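Local atomic coordinates of IroE-like serine hydrolase (PDB entry 3GFF), a protein that probably hydrolyses ester bonds, as a serine hydrolase of the esterase D family with the alpha/beta-hydrolase fold. Residues A59-F64 against I253-G258; P74-V79 against H261-F266; L96-G101 against S171-S176; G147-M152 against P177-L182. All blocks are in the same frame, centred on the assembly; numbering follows the deposited sequence.

Contact 1: residues A59-F64 against I253-G258; sequences ASLLQF and IGLYDG
L61 points across to Y256 on the facing helix. L61 CD1 meets the rim of the tyrosine ring near the ring plane, 3.5 Å from Y256 CD2. L61 CD2 lies nearer the start of the tyrosine side chain, 3.8 Å from Y256 CB. The leucine fork therefore touches both the root and the near edge of the tyrosine. The two side chains run at about a right angle. L61 has CG anti to the backbone N (chi1 171°), and this carries both methyls out toward the second helix. A second crossing, also close to perpendicular, pairs L62 with L255. Here L255 CD2 comes up to L62 CG at 4.0 Å. L255 CD2 also faces L61 CD2 more loosely, at 4.3 Å, and so ties the two crossings into one apolar patch. All four residues are buried, and the contact across the pair is purely apolar. The hydroxyl of Y256 is satisfied beyond the pair, by a hydrogen bond to E245 of the second subunit. L61 also packs on H252 of that subunit, so the patch continues into the dimer interface.

The segment axes approach to 10.4 Å, a rather wide spacing filled by leucine and tyrosine. They run nearly parallel, with a crossing angle of -26°. Helix 51-65 and helix 250-263 thus lie side by side. L255 packs on M58 and Y256 on L65, which extends the contact along helix 51-65. On the sheet side, A59 and L62 rest on I78 of strand 77-81.

Contact 2: residues P74-V79 against H261-F266; sequences PKVIIV and HLFKDF
P74 and F263 make the main contact, a CH-pi interaction. P74 CD sits over one face of the F263 ring, 3.7 Å from its centroid and 26° off the ring normal. It lies toward the rim on the CB side. P74 CD is nearest to F263 CG, at 3.3 Å. P74 CG lies over the same face, toward the CD1-CE1 side, 3.6 Å from F263 CD1. F263 has CG anti to its carbonyl carbon (chi1 -67°), which turns the ring toward the proline. L262 CD2 lies over the opposite face, so the ring is held between two aliphatic groups.

The remaining contacts across the pair are looser and apolar. P74 CG approaches F266 CD2 at 4.4 Å. V76 CG1 comes within 4.5 Å of F263 CZ, at the far end of the ring. The two phenylalanines also meet each other, with F263 CD1 over the centre of the F266 ring. An alanine at F263 is likely to leave P74 and V76 without their shared aromatic partner and open a gap beside L262.

The contact joins the lead-in to strand 77-81 to the C-terminal part of helix 250-263 and the residues that follow. I77 and V79 pair with strand 43-48, and I78 pairs with A31 of strand 24-31. On the helical side, L262 packs on F291 and F266 on L287, both of helix 277-291.

Contact 3: residues L96-G101 against S171-S176; sequences LVLPSG and SLWFDS. With IMD (imidazole), chain D.
Two loops meet beside the probable active site, where S145, H247 and D169 are arranged like the Ser-His-Asp triad of serine hydrolases. P99 packs obliquely against W173, its CD 3.6 Å from W173 CE3. L98 runs alongside the indole, with CD2 4.0 Å from W173 CZ3. W173 CG stands between the backbone N and the carbonyl carbon (chi1 61°), and the six-membered ring thereby reaches both residues. A bound imidazole, probably from the crystallisation liquor, lies at the other edge of the indole. Its N1 donates to S171 OG at 3.2 Å, and S171 OG also bonds to S145.

P99 CG lies 3.4 Å from W173 O. W173 O accepts from S176 N, closing a type II turn, and from S176 OG at 2.6 Å. Water 1 links V97 O to D175 N, and water 2 links P99 O to S176 O. A serine in place of W173 would probably leave P99 and L98 without their apolar backing and open a gap beside the imidazole.

The chemistry is mixed. P99 and L98 back the CE3-CZ3 end of the indole. Its opposite end lies against the imidazole near the probable triad, consistent with W173 lining the pocket.

Contact 4: residues G147-M152 against P177-L182; sequences GGLVAM and PHYLTL
Y179 is the residue of 177-182 that reaches L149 and M152. The segment begins with P177, which follows a cis peptide bond. P177 O accepts from both T181 N and T181 OG1.

Two residues on, Y179 has CG anti to the backbone N (chi1 179°), so the ring extends toward helix 146-156. L149 and Y179 lie alongside each other but point opposite ways. L149 CD2 comes in obliquely on the ring, 3.8 Å from Y179 CE2. The ring ends close to M152, a selenomethionine here. Y179 OH lies 3.7 Å from M152 C and 3.8 Å from M152 CB. The rest of the M152 chain bends away. The hydroxyl's polar partner is E153, one residue further on, through a hydrogen bond to OE1. L180 packs on L219 and F223 of helix 215-230. T181 follows, with T181 OG1 3.0 Å from P177 O and above the carbonyl plane.

The contact sets helix 178-189 against the helix that follows the probable nucleophile elbow, to which G147 belongs. M152, like L180, meets F223 of helix 215-230. Toward the sheet, A151 packs on Y165 and M152 on A167 of strand 164-168.

In the fold
Contacts 1 and 2 touch and form one region. They share helix 250-263, and they meet through strand 77-81. Contact 1 is wholly buried and reaches the second subunit, whereas contact 2 is partly exposed. Contacts 3 and 4 form a second cluster, with centres about 11 Å apart. There S171 and F174 of contact 3 touch L149 of contact 4. Contact 4 is buried between helices, while contact 3 lies farther out, its centre about 25 Å from that of the chain. Contacts 1 and 2 are apolar across the segments; contact 4 is mainly so, with the Y179 hydroxyl set against M152. Contact 3 adds bridging waters and a bound imidazole.

Contact 1: residues A59-F64 against I253-G258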
loop_
_atom_site.group_PDB
_atom_site.type_symbol
_atom_site.label_atom_id
_atom_site.label_comp_id
_atom_site.label_asym_id
_atom_site.label_seq_id
_atom_site.Cartn_x
_atom_site.Cartn_y
_atom_site.Cartn_z
ATOM N N ALA A 59 4.692 -8.101 -0.384
ATOM C CA ALA A 59 5.242 -8.584 0.885
ATOM C C ALA A 59 5.388 -7.428 1.956
ATOM O O ALA A 59 5.034 -7.638 3.123
ATOM C CB ALA A 59 6.576 -9.333 0.656
ATOM N N SER A 60 5.851 -6.224 1.576
ATOM C CA SER A 60 5.944 -5.123 2.572
ATOM C C SER A 60 4.544 -4.681 3.078
ATOM O O SER A 60 4.368 -4.328 4.248
ATOM C CB SER A 60 6.762 -3.924 2.073
ATOM O OG SER A 60 6.221 -3.313 0.919
ATOM N N LEU A 61 3.550 -4.708 2.193
ATOM C CA LEU A 61 2.199 -4.356 2.582
ATOM C C LEU A 61 1.683 -5.443 3.537
ATOM O O LEU A 61 1.225 -5.148 4.636
ATOM C CB LEU A 61 1.318 -4.164 1.339
ATOM C CG LEU A 61 -0.182 -4.010 1.590
ATOM C CD1 LEU A 61 -0.410 -2.781 2.518
ATOM C CD2 LEU A 61 -0.987 -3.956 0.275
ATOM N N LEU A 62 1.804 -6.702 3.138
ATOM C CA LEU A 62 1.336 -7.813 3.980
ATOM C C LEU A 62 1.929 -7.833 5.401
ATOM O O LEU A 62 1.195 -8.004 6.387
ATOM C CB LEU A 62 1.520 -9.157 3.271
ATOM C CG LEU A 62 0.595 -9.378 2.077
ATOM C CD1 LEU A 62 1.054 -10.569 1.300
ATOM C CD2 LEU A 62 -0.842 -9.559 2.506
ATOM N N GLN A 63 3.243 -7.673 5.505
ATOM C CA GLN A 63 3.913 -7.589 6.795
ATOM C C GLN A 63 3.460 -6.331 7.541
ATOM O O GLN A 63 3.316 -6.364 8.733
ATOM C CB GLN A 63 5.425 -7.564 6.599
ATOM C CG GLN A 63 6.031 -8.909 6.135
ATOM C CD GLN A 63 6.399 -9.870 7.283
ATOM O OE1 GLN A 63 6.821 -9.443 8.383
ATOM N NE2 GLN A 63 6.289 -11.181 7.021
ATOM N N PHE A 64 3.265 -5.211 6.847
ATOM C CA PHE A 64 2.793 -3.981 7.493
ATOM C C PHE A 64 1.390 -4.194 8.091
ATOM O O PHE A 64 1.152 -3.895 9.241
ATOM C CB PHE A 64 2.788 -2.775 6.529
ATOM C CG PHE A 64 2.161 -1.524 7.121
ATOM C CD1 PHE A 64 2.913 -0.621 7.846
ATOM C CD2 PHE A 64 0.798 -1.273 6.941
ATOM C CE1 PHE A 64 2.343 0.497 8.383
ATOM C CE2 PHE A 64 0.212 -0.164 7.486
ATOM C CZ PHE A 64 0.993 0.732 8.207
ATOM N N ILE A 253 -3.467 -1.842 -4.265
ATOM C CA ILE A 253 -4.721 -1.540 -3.545
ATOM C C ILE A 253 -5.673 -2.727 -3.622
ATOM O O ILE A 253 -6.532 -2.899 -2.745
ATOM C CB ILE A 253 -5.425 -0.175 -4.037
ATOM C CG1 ILE A 253 -6.380 0.385 -2.969
ATOM C CG2 ILE A 253 -6.152 -0.335 -5.378
ATOM C CD1 ILE A 253 -5.718 0.692 -1.554
ATOM N N GLY A 254 -5.541 -3.522 -4.695
ATOM C CA GLY A 254 -6.344 -4.739 -4.899
ATOM C C GLY A 254 -6.025 -5.789 -3.837
ATOM O O GLY A 254 -6.929 -6.408 -3.282
ATOM N N LEU A 255 -4.737 -5.987 -3.555
ATOM C CA LEU A 255 -4.303 -6.878 -2.473
ATOM C C LEU A 255 -4.679 -6.228 -1.126
ATOM O O LEU A 255 -5.185 -6.870 -0.226
ATOM C CB LEU A 255 -2.785 -7.103 -2.531
ATOM C CG LEU A 255 -2.119 -7.956 -1.416
ATOM C CD1 LEU A 255 -2.517 -9.456 -1.473
ATOM C CD2 LEU A 255 -0.552 -7.816 -1.460
ATOM N N TYR A 256 -4.439 -4.930 -0.993
ATOM C CA TYR A 256 -4.792 -4.246 0.226
ATOM C C TYR A 256 -6.240 -4.572 0.630
ATOM O O TYR A 256 -6.508 -5.067 1.729
ATOM C CB TYR A 256 -4.585 -2.754 0.073
ATOM C CG TYR A 256 -4.764 -1.981 1.363
ATOM C CD1 TYR A 256 -6.028 -1.559 1.790
ATOM C CD2 TYR A 256 -3.667 -1.659 2.160
ATOM C CE1 TYR A 256 -6.186 -0.837 2.998
ATOM C CE2 TYR A 256 -3.813 -0.981 3.348
ATOM C CZ TYR A 256 -5.071 -0.568 3.779
ATOM O OH TYR A 256 -5.183 0.149 4.971
ATOM N N ASP A 257 -7.176 -4.364 -0.284
ATOM C CA ASP A 257 -8.577 -4.545 0.054
ATOM C C ASP A 257 -8.980 -5.988 0.053
ATOM O O ASP A 257 -9.899 -6.384 0.817
ATOM C CB ASP A 257 -9.450 -3.805 -0.920
ATOM C CG ASP A 257 -9.357 -2.339 -0.775
ATOM O OD1 ASP A 257 -9.142 -1.835 0.377
ATOM O OD2 ASP A 257 -9.578 -1.691 -1.833
ATOM N N GLY A 258 -8.334 -6.764 -0.817
ATOM C CA GLY A 258 -8.637 -8.180 -0.939
ATOM C C GLY A 258 -8.269 -8.964 0.299
ATOM O O GLY A 258 -9.065 -9.734 0.790
#

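Contact 2: residues P74-V79 against H261-F266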
loop_
_atom_site.group_PDB
_atom_site.type_symbol
_atom_site.label_atom_id
_atom_site.label_comp_id
_atom_site.label_asym_id
_atom_site.label_seq_id
_atom_site.Cartn_x
_atom_site.Cartn_y
_atom_site.Cartn_z
ATOM N N PRO A 74 -3.888 -11.385 10.068
ATOM C CA PRO A 74 -2.997 -12.222 10.856
ATOM C C PRO A 74 -1.623 -12.385 10.194
ATOM O O PRO A 74 -1.406 -11.969 9.040
ATOM C CB PRO A 74 -3.746 -13.555 10.945
ATOM C CG PRO A 74 -4.681 -13.581 9.833
ATOM C CD PRO A 74 -4.906 -12.170 9.356
ATOM N N LYS A 75 -0.701 -12.982 10.933
ATOM C CA LYS A 75 0.628 -13.271 10.408
ATOM C C LYS A 75 0.546 -14.374 9.342
ATOM O O LYS A 75 -0.205 -15.295 9.483
ATOM C CB LYS A 75 1.539 -13.705 11.557
ATOM C CG LYS A 75 1.783 -12.626 12.643
ATOM C CD LYS A 75 2.666 -11.554 12.126
ATOM C CE LYS A 75 3.154 -10.575 13.219
ATOM N NZ LYS A 75 2.071 -9.753 13.815
ATOM N N VAL A 76 1.299 -14.260 8.255
ATOM C CA VAL A 76 1.320 -15.291 7.211
ATOM C C VAL A 76 2.755 -15.563 6.743
ATOM O O VAL A 76 3.649 -14.774 7.016
ATOM C CB VAL A 76 0.524 -14.864 5.977
ATOM C CG1 VAL A 76 -0.956 -14.558 6.360
ATOM C CG2 VAL A 76 1.182 -13.637 5.303
ATOM N N ILE A 77 2.927 -16.701 6.066
ATOM C CA ILE A 77 4.147 -17.093 5.366
ATOM C C ILE A 77 3.877 -16.603 3.935
ATOM O O ILE A 77 2.833 -16.900 3.368
ATOM C CB ILE A 77 4.366 -18.638 5.366
ATOM C CG1 ILE A 77 4.688 -19.134 6.794
ATOM C CG2 ILE A 77 5.493 -19.059 4.387
ATOM C CD1 ILE A 77 4.647 -20.628 6.974
ATOM N N ILE A 78 4.776 -15.774 3.403
ATOM C CA ILE A 78 4.622 -15.230 2.055
ATOM C C ILE A 78 5.575 -15.959 1.115
ATOM O O ILE A 78 6.785 -16.020 1.386
ATOM C CB ILE A 78 4.937 -13.726 1.989
ATOM C CG1 ILE A 78 4.232 -12.997 3.140
ATOM C CG2 ILE A 78 4.477 -13.153 0.637
ATOM C CD1 ILE A 78 4.517 -11.538 3.213
ATOM N N VAL A 79 5.018 -16.571 0.069
ATOM C CA VAL A 79 5.801 -17.238 -0.953
ATOM C C VAL A 79 5.637 -16.494 -2.285
ATOM O O VAL A 79 4.543 -16.414 -2.789
ATOM C CB VAL A 79 5.386 -18.712 -1.134
ATOM C CG1 VAL A 79 6.227 -19.360 -2.251
ATOM C CG2 VAL A 79 5.624 -19.449 0.147
ATOM N N HIS A 261 -10.353 -7.899 3.380
ATOM C CA HIS A 261 -11.661 -8.507 3.309
ATOM C C HIS A 261 -11.602 -10.003 3.678
ATOM O O HIS A 261 -12.434 -10.504 4.434
ATOM C CB HIS A 261 -12.215 -8.354 1.900
ATOM C CG HIS A 261 -13.469 -9.124 1.675
ATOM N ND1 HIS A 261 -14.674 -8.724 2.204
ATOM C CD2 HIS A 261 -13.706 -10.280 1.010
ATOM C CE1 HIS A 261 -15.611 -9.590 1.859
ATOM N NE2 HIS A 261 -15.056 -10.543 1.140
ATOM N N LEU A 262 -10.593 -10.711 3.170
ATOM C CA LEU A 262 -10.432 -12.125 3.501
ATOM C C LEU A 262 -10.293 -12.376 4.996
ATOM O O LEU A 262 -10.868 -13.320 5.521
ATOM C CB LEU A 262 -9.197 -12.721 2.796
ATOM C CG LEU A 262 -9.009 -14.225 3.014
ATOM C CD1 LEU A 262 -10.136 -15.042 2.291
ATOM C CD2 LEU A 262 -7.598 -14.661 2.518
ATOM N N PHE A 263 -9.529 -11.529 5.680
ATOM C CA PHE A 263 -9.260 -11.696 7.116
ATOM C C PHE A 263 -10.045 -10.818 8.082
ATOM O O PHE A 263 -9.775 -10.807 9.296
ATOM C CB PHE A 263 -7.768 -11.506 7.365
ATOM C CG PHE A 263 -6.937 -12.586 6.765
ATOM C CD1 PHE A 263 -7.089 -13.899 7.181
ATOM C CD2 PHE A 263 -5.988 -12.303 5.803
ATOM C CE1 PHE A 263 -6.309 -14.900 6.635
ATOM C CE2 PHE A 263 -5.222 -13.285 5.273
ATOM C CZ PHE A 263 -5.380 -14.579 5.673
ATOM N N LYS A 264 -11.035 -10.124 7.540
ATOM C CA LYS A 264 -11.872 -9.198 8.260
ATOM C C LYS A 264 -12.476 -9.770 9.542
ATOM O O LYS A 264 -12.331 -9.197 10.626
ATOM C CB LYS A 264 -12.992 -8.728 7.314
ATOM C CG LYS A 264 -13.862 -7.579 7.825
ATOM C CD LYS A 264 -14.941 -7.149 6.766
ATOM C CE LYS A 264 -14.327 -6.896 5.359
ATOM N NZ LYS A 264 -15.141 -6.070 4.388
ATOM N N ASP A 265 -13.123 -10.929 9.429
ATOM C CA ASP A 265 -13.831 -11.494 10.571
ATOM C C ASP A 265 -12.966 -12.247 11.594
ATOM O O ASP A 265 -13.515 -12.846 12.515
ATOM C CB ASP A 265 -14.951 -12.390 10.058
ATOM C CG ASP A 265 -15.939 -11.644 9.233
ATOM O OD1 ASP A 265 -16.248 -10.477 9.546
ATOM O OD2 ASP A 265 -16.429 -12.228 8.250
ATOM N N PHE A 266 -11.638 -12.198 11.429
ATOM C CA PHE A 266 -10.680 -12.912 12.310
ATOM C C PHE A 266 -10.335 -12.129 13.548
ATOM O O PHE A 266 -9.808 -12.697 14.516
ATOM C CB PHE A 266 -9.362 -13.207 11.584
ATOM C CG PHE A 266 -9.439 -14.308 10.569
ATOM C CD1 PHE A 266 -10.300 -14.232 9.482
ATOM C CD2 PHE A 266 -8.586 -15.397 10.657
ATOM C CE1 PHE A 266 -10.342 -15.224 8.549
ATOM C CE2 PHE A 266 -8.611 -16.391 9.704
ATOM C CZ PHE A 266 -9.488 -16.300 8.638
#

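Contact 3: residues L96-G101 against S171-S176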
loop_
_atom_site.group_PDB
_atom_site.type_symbol
_atom_site.label_atom_id
_atom_site.label_comp_id
_atom_site.label_asym_id
_atom_site.label_seq_id
_atom_site.Cartn_x
_atom_site.Cartn_y
_atom_site.Cartn_z
ATOM N N LEU A 96 -2.593 -18.449 -30.639
ATOM C CA LEU A 96 -1.526 -17.641 -31.228
ATOM C C LEU A 96 -2.005 -16.220 -31.518
ATOM O O LEU A 96 -1.227 -15.426 -32.040
ATOM C CB LEU A 96 -1.072 -18.266 -32.545
ATOM C CG LEU A 96 -0.479 -19.680 -32.472
ATOM C CD1 LEU A 96 -0.321 -20.303 -33.852
ATOM C CD2 LEU A 96 0.841 -19.675 -31.664
ATOM N N VAL A 97 -3.250 -15.886 -31.167
ATOM C CA VAL A 97 -3.819 -14.602 -31.528
ATOM C C VAL A 97 -4.392 -13.798 -30.358
ATOM O O VAL A 97 -4.721 -14.344 -29.315
ATOM C CB VAL A 97 -4.961 -14.731 -32.626
ATOM C CG1 VAL A 97 -4.425 -15.266 -33.977
ATOM C CG2 VAL A 97 -6.138 -15.596 -32.122
ATOM N N LEU A 98 -4.458 -12.479 -30.565
ATOM C CA LEU A 98 -5.095 -11.548 -29.643
ATOM C C LEU A 98 -6.605 -11.626 -29.954
ATOM O O LEU A 98 -6.977 -12.201 -30.952
ATOM C CB LEU A 98 -4.580 -10.118 -29.878
ATOM C CG LEU A 98 -3.121 -9.811 -29.532
ATOM C CD1 LEU A 98 -2.544 -8.700 -30.389
ATOM C CD2 LEU A 98 -2.982 -9.496 -28.014
ATOM N N PRO A 99 -7.475 -11.050 -29.094
ATOM C CA PRO A 99 -8.933 -11.072 -29.319
ATOM C C PRO A 99 -9.378 -10.497 -30.654
ATOM O O PRO A 99 -10.450 -10.856 -31.173
ATOM C CB PRO A 99 -9.465 -10.205 -28.175
ATOM C CG PRO A 99 -8.456 -10.322 -27.111
ATOM C CD PRO A 99 -7.136 -10.371 -27.826
ATOM N N SER A 100 -8.554 -9.607 -31.202
ATOM C CA SER A 100 -8.801 -8.983 -32.501
ATOM C C SER A 100 -8.638 -9.946 -33.650
ATOM O O SER A 100 -9.130 -9.644 -34.745
ATOM C CB SER A 100 -7.790 -7.864 -32.725
ATOM O OG SER A 100 -6.477 -8.365 -32.567
ATOM N N GLY A 101 -7.940 -11.074 -33.419
ATOM C CA GLY A 101 -7.630 -12.038 -34.488
ATOM C C GLY A 101 -6.207 -11.871 -35.024
ATOM O O GLY A 101 -5.714 -12.698 -35.765
ATOM N N SER A 171 -6.643 -10.948 -16.736
ATOM C CA SER A 171 -6.590 -10.795 -18.192
ATOM C C SER A 171 -7.573 -11.802 -18.875
ATOM O O SER A 171 -7.145 -12.688 -19.626
ATOM C CB SER A 171 -5.151 -11.043 -18.669
ATOM O OG SER A 171 -4.212 -10.181 -18.011
ATOM N N LEU A 172 -8.870 -11.647 -18.604
ATOM C CA LEU A 172 -9.920 -12.500 -19.156
ATOM C C LEU A 172 -10.023 -12.368 -20.675
ATOM O O LEU A 172 -10.621 -13.220 -21.335
ATOM C CB LEU A 172 -11.296 -12.189 -18.508
ATOM C CG LEU A 172 -11.476 -12.507 -17.006
ATOM C CD1 LEU A 172 -12.897 -12.083 -16.464
ATOM C CD2 LEU A 172 -11.294 -13.987 -16.782
ATOM N N TRP A 173 -9.491 -11.282 -21.232
ATOM C CA TRP A 173 -9.452 -11.120 -22.680
ATOM C C TRP A 173 -8.622 -12.231 -23.371
ATOM O O TRP A 173 -8.828 -12.547 -24.570
ATOM C CB TRP A 173 -8.915 -9.742 -23.054
ATOM C CG TRP A 173 -7.523 -9.508 -22.578
ATOM C CD1 TRP A 173 -7.157 -8.874 -21.441
ATOM C CD2 TRP A 173 -6.304 -9.951 -23.206
ATOM N NE1 TRP A 173 -5.787 -8.856 -21.329
ATOM C CE2 TRP A 173 -5.240 -9.528 -22.389
ATOM C CE3 TRP A 173 -6.015 -10.662 -24.378
ATOM C CZ2 TRP A 173 -3.909 -9.782 -22.698
ATOM C CZ3 TRP A 173 -4.697 -10.935 -24.681
ATOM C CH2 TRP A 173 -3.654 -10.483 -23.843
ATOM N N PHE A 174 -7.733 -12.880 -22.616
ATOM C CA PHE A 174 -6.890 -13.869 -23.230
ATOM C C PHE A 174 -7.736 -15.018 -23.767
ATOM O O PHE A 174 -8.556 -15.592 -23.050
ATOM C CB PHE A 174 -5.792 -14.374 -22.308
ATOM C CG PHE A 174 -4.935 -15.406 -22.956
ATOM C CD1 PHE A 174 -3.938 -15.040 -23.813
ATOM C CD2 PHE A 174 -5.207 -16.739 -22.789
ATOM C CE1 PHE A 174 -3.183 -15.985 -24.461
ATOM C CE2 PHE A 174 -4.447 -17.693 -23.420
ATOM C CZ PHE A 174 -3.423 -17.318 -24.238
ATOM N N ASP A 175 -7.543 -15.315 -25.051
ATOM C CA ASP A 175 -8.247 -16.384 -25.746
ATOM C C ASP A 175 -9.747 -16.288 -25.524
ATOM O O ASP A 175 -10.418 -17.313 -25.360
ATOM C CB ASP A 175 -7.684 -17.753 -25.336
ATOM C CG ASP A 175 -8.268 -18.908 -26.158
ATOM O OD1 ASP A 175 -8.762 -18.664 -27.271
ATOM O OD2 ASP A 175 -8.222 -20.071 -25.714
ATOM N N SER A 176 -10.260 -15.056 -25.522
ATOM C CA SER A 176 -11.695 -14.769 -25.458
ATOM C C SER A 176 -12.298 -14.815 -26.870
ATOM O O SER A 176 -11.673 -14.322 -27.835
ATOM C CB SER A 176 -11.989 -13.399 -24.852
ATOM O OG SER A 176 -11.283 -12.363 -25.520
HETATM N N1 IMD D . -3.210 -7.665 -19.766
HETATM C C2 IMD D . -4.060 -6.602 -19.711
HETATM N N3 IMD D . -3.390 -5.477 -20.101
HETATM C C4 IMD D . -2.106 -5.829 -20.384
HETATM C C5 IMD D . -1.997 -7.215 -20.179
HETATM O O HOH W 1 -6.491 -13.805 -27.414
HETATM O O HOH W 2 -12.033 -12.779 -30.070
#

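Contact 4: residues G147-M152 against P177-L182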
loop_
_atom_site.group_PDB
_atom_site.type_symbol
_atom_site.label_atom_id
_atom_site.label_comp_id
_atom_site.label_asym_id
_atom_site.label_seq_id
_atom_site.Cartn_x
_atom_site.Cartn_y
_atom_site.Cartn_z
ATOM N N GLY A 147 -1.445 -13.551 -14.253
ATOM C CA GLY A 147 -1.451 -14.384 -13.032
ATOM C C GLY A 147 -2.874 -14.558 -12.479
ATOM O O GLY A 147 -3.177 -15.534 -11.782
ATOM N N GLY A 148 -3.757 -13.606 -12.769
ATOM C CA GLY A 148 -5.166 -13.709 -12.398
ATOM C C GLY A 148 -5.836 -14.914 -13.060
ATOM O O GLY A 148 -6.754 -15.480 -12.513
ATOM N N LEU A 149 -5.362 -15.280 -14.252
ATOM C CA LEU A 149 -5.879 -16.403 -15.026
ATOM C C LEU A 149 -5.500 -17.708 -14.366
ATOM O O LEU A 149 -6.222 -18.675 -14.528
ATOM C CB LEU A 149 -5.349 -16.409 -16.467
ATOM C CG LEU A 149 -5.856 -15.325 -17.398
ATOM C CD1 LEU A 149 -5.018 -15.272 -18.662
ATOM C CD2 LEU A 149 -7.342 -15.590 -17.702
ATOM N N VAL A 150 -4.363 -17.729 -13.657
ATOM C CA VAL A 150 -3.915 -18.911 -12.907
ATOM C C VAL A 150 -4.899 -19.158 -11.750
ATOM O O VAL A 150 -5.320 -20.299 -11.503
ATOM C CB VAL A 150 -2.506 -18.744 -12.359
ATOM C CG1 VAL A 150 -2.142 -19.943 -11.470
ATOM C CG2 VAL A 150 -1.490 -18.541 -13.482
ATOM N N ALA A 151 -5.243 -18.082 -11.034
ATOM C CA ALA A 151 -6.267 -18.124 -9.970
ATOM C C ALA A 151 -7.560 -18.682 -10.538
ATOM O O ALA A 151 -8.111 -19.619 -9.983
ATOM C CB ALA A 151 -6.501 -16.742 -9.361
HETATM N N MSE A 152 -8.016 -18.154 -11.679
HETATM C CA MSE A 152 -9.285 -18.615 -12.283
HETATM C C MSE A 152 -9.256 -20.090 -12.622
HETATM O O MSE A 152 -10.227 -20.791 -12.379
HETATM C CB MSE A 152 -9.630 -17.818 -13.554
HETATM C CG MSE A 152 -9.972 -16.330 -13.328
HETATM SE SE MSE A 152 -11.265 -16.037 -11.868
HETATM C CE MSE A 152 -11.634 -14.195 -12.043
ATOM N N PRO A 177 -13.551 -15.308 -26.980
ATOM C CA PRO A 177 -14.458 -15.730 -25.893
ATOM C C PRO A 177 -14.288 -17.146 -25.321
ATOM O O PRO A 177 -14.932 -17.474 -24.334
ATOM C CB PRO A 177 -15.841 -15.627 -26.568
ATOM C CG PRO A 177 -15.587 -15.976 -27.976
ATOM C CD PRO A 177 -14.188 -15.476 -28.300
ATOM N N HIS A 178 -13.467 -17.968 -25.965
ATOM C CA HIS A 178 -13.264 -19.355 -25.598
ATOM C C HIS A 178 -12.942 -19.636 -24.132
ATOM O O HIS A 178 -13.653 -20.441 -23.508
ATOM C CB HIS A 178 -12.185 -19.994 -26.483
ATOM C CG HIS A 178 -11.888 -21.428 -26.154
ATOM N ND1 HIS A 178 -12.688 -22.475 -26.574
ATOM C CD2 HIS A 178 -10.858 -21.991 -25.483
ATOM C CE1 HIS A 178 -12.175 -23.617 -26.145
ATOM N NE2 HIS A 178 -11.066 -23.351 -25.475
ATOM N N TYR A 179 -11.875 -19.058 -23.582
ATOM C CA TYR A 179 -11.553 -19.385 -22.198
ATOM C C TYR A 179 -12.639 -18.910 -21.238
ATOM O O TYR A 179 -13.065 -19.631 -20.348
ATOM C CB TYR A 179 -10.142 -18.928 -21.749
ATOM C CG TYR A 179 -9.902 -19.288 -20.299
ATOM C CD1 TYR A 179 -9.884 -20.619 -19.905
ATOM C CD2 TYR A 179 -9.774 -18.296 -19.308
ATOM C CE1 TYR A 179 -9.740 -20.963 -18.615
ATOM C CE2 TYR A 179 -9.600 -18.645 -17.987
ATOM C CZ TYR A 179 -9.592 -19.981 -17.652
ATOM O OH TYR A 179 -9.434 -20.363 -16.353
ATOM N N LEU A 180 -13.089 -17.694 -21.438
ATOM C CA LEU A 180 -14.102 -17.101 -20.595
ATOM C C LEU A 180 -15.363 -17.981 -20.535
ATOM O O LEU A 180 -15.960 -18.086 -19.488
ATOM C CB LEU A 180 -14.420 -15.699 -21.125
ATOM C CG LEU A 180 -15.504 -14.897 -20.415
ATOM C CD1 LEU A 180 -15.128 -14.672 -18.935
ATOM C CD2 LEU A 180 -15.709 -13.578 -21.153
ATOM N N THR A 181 -15.768 -18.589 -21.658
ATOM C CA THR A 181 -16.929 -19.474 -21.695
ATOM C C THR A 181 -16.688 -20.671 -20.805
ATOM O O THR A 181 -17.605 -21.113 -20.120
ATOM C CB THR A 181 -17.239 -19.989 -23.132
ATOM O OG1 THR A 181 -17.584 -18.888 -23.969
ATOM C CG2 THR A 181 -18.383 -20.959 -23.122
ATOM N N LEU A 182 -15.470 -21.224 -20.835
ATOM C CA LEU A 182 -15.119 -22.357 -19.955
ATOM C C LEU A 182 -15.284 -21.982 -18.494
ATOM O O LEU A 182 -15.767 -22.787 -17.697
ATOM C CB LEU A 182 -13.684 -22.822 -20.193
ATOM C CG LEU A 182 -13.474 -23.801 -21.340
ATOM C CD1 LEU A 182 -14.414 -23.547 -22.500
ATOM C CD2 LEU A 182 -12.007 -23.790 -21.742
#